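Local coordinates for dihydrodipicolinate synthase (Agrobacterium tumefaciens, PDB 3B4U), which probably condenses pyruvate with aspartate semialdehyde in lysine biosynthesis, through a Schiff-base mechanism on a TIM barrel, at residues Ser176-Glu179 and Arg180-Glu184. Residues are numbered along the deposited sequence; the frame is centred on the assembly and turned at random. Where two conformers were deposited one is given.
Sequences SHTE and RLLKE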
ATOM      1  N   SER B 176     -21.608 -13.013   9.141  1.00 10.88           N
ATOM      2  CA  SER B 176     -22.085 -13.872   8.035  0.50 11.23           C
ATOM      3  C   SER B 176     -20.914 -14.487   7.304  1.00 11.50           C
ATOM      4  O   SER B 176     -20.995 -15.598   6.793  1.00 14.36           O
ATOM      5  CB  SER B 176     -22.993 -13.113   7.049  0.50 11.54           C
ATOM      6  OG  SER B 176     -22.354 -12.210   6.159  0.50 11.90           O
ATOM      7  N   HIS B 177     -19.848 -13.704   7.176  1.00 10.06           N
ATOM      8  CA  HIS B 177     -18.610 -14.170   6.555  1.00  9.19           C
ATOM      9  C   HIS B 177     -17.842 -15.102   7.497  1.00  8.51           C
ATOM     10  O   HIS B 177     -17.497 -16.228   7.142  1.00  9.07           O
ATOM     11  CB  HIS B 177     -17.774 -12.940   6.216  1.00  9.82           C
ATOM     12  CG  HIS B 177     -16.476 -13.265   5.559  1.00  9.35           C
ATOM     13  ND1 HIS B 177     -15.273 -13.419   6.222  1.00 11.12           N
ATOM     14  CD2 HIS B 177     -16.225 -13.470   4.246  1.00  9.78           C
ATOM     15  CE1 HIS B 177     -14.342 -13.706   5.322  1.00  8.34           C
ATOM     16  NE2 HIS B 177     -14.891 -13.733   4.124  1.00 13.11           N
ATOM     17  N   THR B 178     -17.609 -14.654   8.722  1.00  8.34           N
ATOM     18  CA  THR B 178     -16.847 -15.430   9.689  1.00  8.44           C
ATOM     19  C   THR B 178     -17.460 -16.811   9.915  1.00  8.86           C
ATOM     20  O   THR B 178     -16.737 -17.813  10.015  1.00  8.45           O
ATOM     21  CB  THR B 178     -16.747 -14.689  11.019  1.00  8.53           C
ATOM     22  OG1 THR B 178     -16.378 -13.335  10.765  1.00  9.20           O
ATOM     23  CG2 THR B 178     -15.744 -15.331  11.942  1.00  9.85           C
ATOM     24  N   GLU B 179     -18.786 -16.860  10.051  1.00  9.25           N
ATOM     25  CA  GLU B 179     -19.433 -18.132  10.316  1.00 10.65           C
ATOM     26  C   GLU B 179     -19.216 -19.144   9.173  1.00  9.39           C
ATOM     27  O   GLU B 179     -19.092 -20.330   9.434  1.00 10.11           O
ATOM     28  CB  GLU B 179     -20.911 -17.923  10.658  1.00 12.15           C
ATOM     29  CG  GLU B 179     -21.834 -17.670   9.533  1.00 15.41           C
ATOM     30  CD  GLU B 179     -23.288 -17.678   9.973  1.00 17.44           C
ATOM     31  OE1 GLU B 179     -23.579 -18.357  10.960  1.00 20.93           O
ATOM     32  OE2 GLU B 179     -24.093 -17.013   9.330  1.00 21.96           O
ATOM     33  N   ARG B 180     -19.207 -18.666   7.923  1.00  9.83           N
ATOM     34  CA  ARG B 180     -18.879 -19.488   6.751  0.50 10.48           C
ATOM     35  C   ARG B 180     -17.426 -19.917   6.749  1.00  9.76           C
ATOM     36  O   ARG B 180     -17.120 -21.045   6.382  1.00 10.52           O
ATOM     37  CB  ARG B 180     -19.170 -18.728   5.462  0.50 11.07           C
ATOM     38  CG  ARG B 180     -20.637 -18.534   5.231  0.50 11.37           C
ATOM     39  CD  ARG B 180     -20.896 -17.687   4.022  0.50 13.56           C
ATOM     40  NE  ARG B 180     -20.538 -18.417   2.816  0.50 14.48           N
ATOM     41  CZ  ARG B 180     -19.746 -17.972   1.848  0.50 17.17           C
ATOM     42  NH1 ARG B 180     -19.197 -16.766   1.903  0.50 19.83           N
ATOM     43  NH2 ARG B 180     -19.504 -18.751   0.799  0.50 17.22           N
ATOM     44  N   LEU B 181     -16.516 -19.008   7.154  1.00  9.44           N
ATOM     45  CA  LEU B 181     -15.121 -19.418   7.302  1.00  9.54           C
ATOM     46  C   LEU B 181     -15.022 -20.576   8.266  1.00  8.78           C
ATOM     47  O   LEU B 181     -14.252 -21.491   8.051  1.00  9.57           O
ATOM     48  CB  LEU B 181     -14.200 -18.279   7.786  1.00  9.64           C
ATOM     49  CG  LEU B 181     -13.889 -17.159   6.811  1.00 10.05           C
ATOM     50  CD1 LEU B 181     -12.994 -16.176   7.548  1.00  8.98           C
ATOM     51  CD2 LEU B 181     -13.223 -17.669   5.534  1.00 11.28           C
ATOM     52  N   LEU B 182     -15.761 -20.535   9.367  1.00  9.50           N
ATOM     53  CA  LEU B 182     -15.694 -21.612  10.329  1.00 10.37           C
ATOM     54  C   LEU B 182     -16.287 -22.915   9.779  1.00 10.98           C
ATOM     55  O   LEU B 182     -15.686 -23.980   9.942  1.00 12.51           O
ATOM     56  CB  LEU B 182     -16.344 -21.187  11.649  1.00 10.96           C
ATOM     57  CG  LEU B 182     -15.587 -20.062  12.380  1.00 11.32           C
ATOM     58  CD1 LEU B 182     -16.478 -19.423  13.444  1.00 13.25           C
ATOM     59  CD2 LEU B 182     -14.256 -20.569  12.976  1.00 13.72           C
ATOM     60  N   LYS B 183     -17.432 -22.837   9.098  1.00 11.03           N
ATOM     61  CA  LYS B 183     -18.049 -24.058   8.535  1.00 11.92           C
ATOM     62  C   LYS B 183     -17.261 -24.707   7.416  1.00 11.89           C
ATOM     63  O   LYS B 183     -17.186 -25.933   7.324  1.00 12.12           O
ATOM     64  CB  LYS B 183     -19.445 -23.724   8.009  1.00 13.32           C
ATOM     65  CG  LYS B 183     -20.433 -23.407   9.088  1.00 15.69           C
ATOM     66  CD  LYS B 183     -21.740 -22.903   8.463  1.00 15.65           C
ATOM     67  CE  LYS B 183     -22.799 -22.595   9.475  1.00 19.87           C
ATOM     68  NZ  LYS B 183     -24.055 -22.129   8.794  1.00 22.00           N
ATOM     69  N   GLU B 184     -16.757 -23.863   6.516  1.00 10.79           N
ATOM     70  CA  GLU B 184     -16.086 -24.341   5.331  1.00 11.44           C
ATOM     71  C   GLU B 184     -14.615 -24.568   5.565  1.00 10.08           C
ATOM     72  O   GLU B 184     -14.049 -25.457   4.939  1.00 11.01           O
ATOM     73  CB  GLU B 184     -16.268 -23.381   4.167  1.00 12.43           C
ATOM     74  CG  GLU B 184     -17.682 -23.155   3.772  1.00 15.01           C
ATOM     75  CD  GLU B 184     -18.365 -24.375   3.232  1.00 19.13           C
ATOM     76  OE1 GLU B 184     -17.732 -25.254   2.598  1.00 20.76           O
ATOM     77  OE2 GLU B 184     -19.578 -24.444   3.483  1.00 23.09           O
TER
HETATM   78  O   HOH W   1     -24.906 -21.117  11.102  1.00 55.28           O
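His177 and Leu181 meet one turn apart on helix 175-185, the outer helix of a beta-alpha-beta unit between strands 165-170 and 189-192 of the TIM barrel. The Leu181 side chain crosses the imidazole obliquely, Leu181 CD1 lying 3.6 Å from His177 CE1 and 3.8 Å from His177 ND1. Two torsions explain the approach: His177 sends its ring anti to the backbone N (chi1 -179°), while Leu181 holds CG beside its own N. The ring's rotation is fixed from outside, NE2 bonding to the carbonyl of Leu149 and ND1 more weakly to Asp170, whose OD2 is also hydrogen-bonded to Thr178 OG1. Leu181 continues inward onto Val168 and Val154, so this side of the helix packs against barrel strand and neighbouring helix. The backbone links the same two residues: Leu181 N donates to His177 O at 2.9 Å with an N-H...O angle of 162°, the regular i to i+4 bond. On another side, Glu179 and Lys183 run outward. Glu179 OE1 and Lys183 NZ stay 4.4 Å apart, too far for a salt bridge. A water joins them instead, accepting from Lys183 NZ at 2.7 Å and donating to Glu179 OE1 at 3.1 Å.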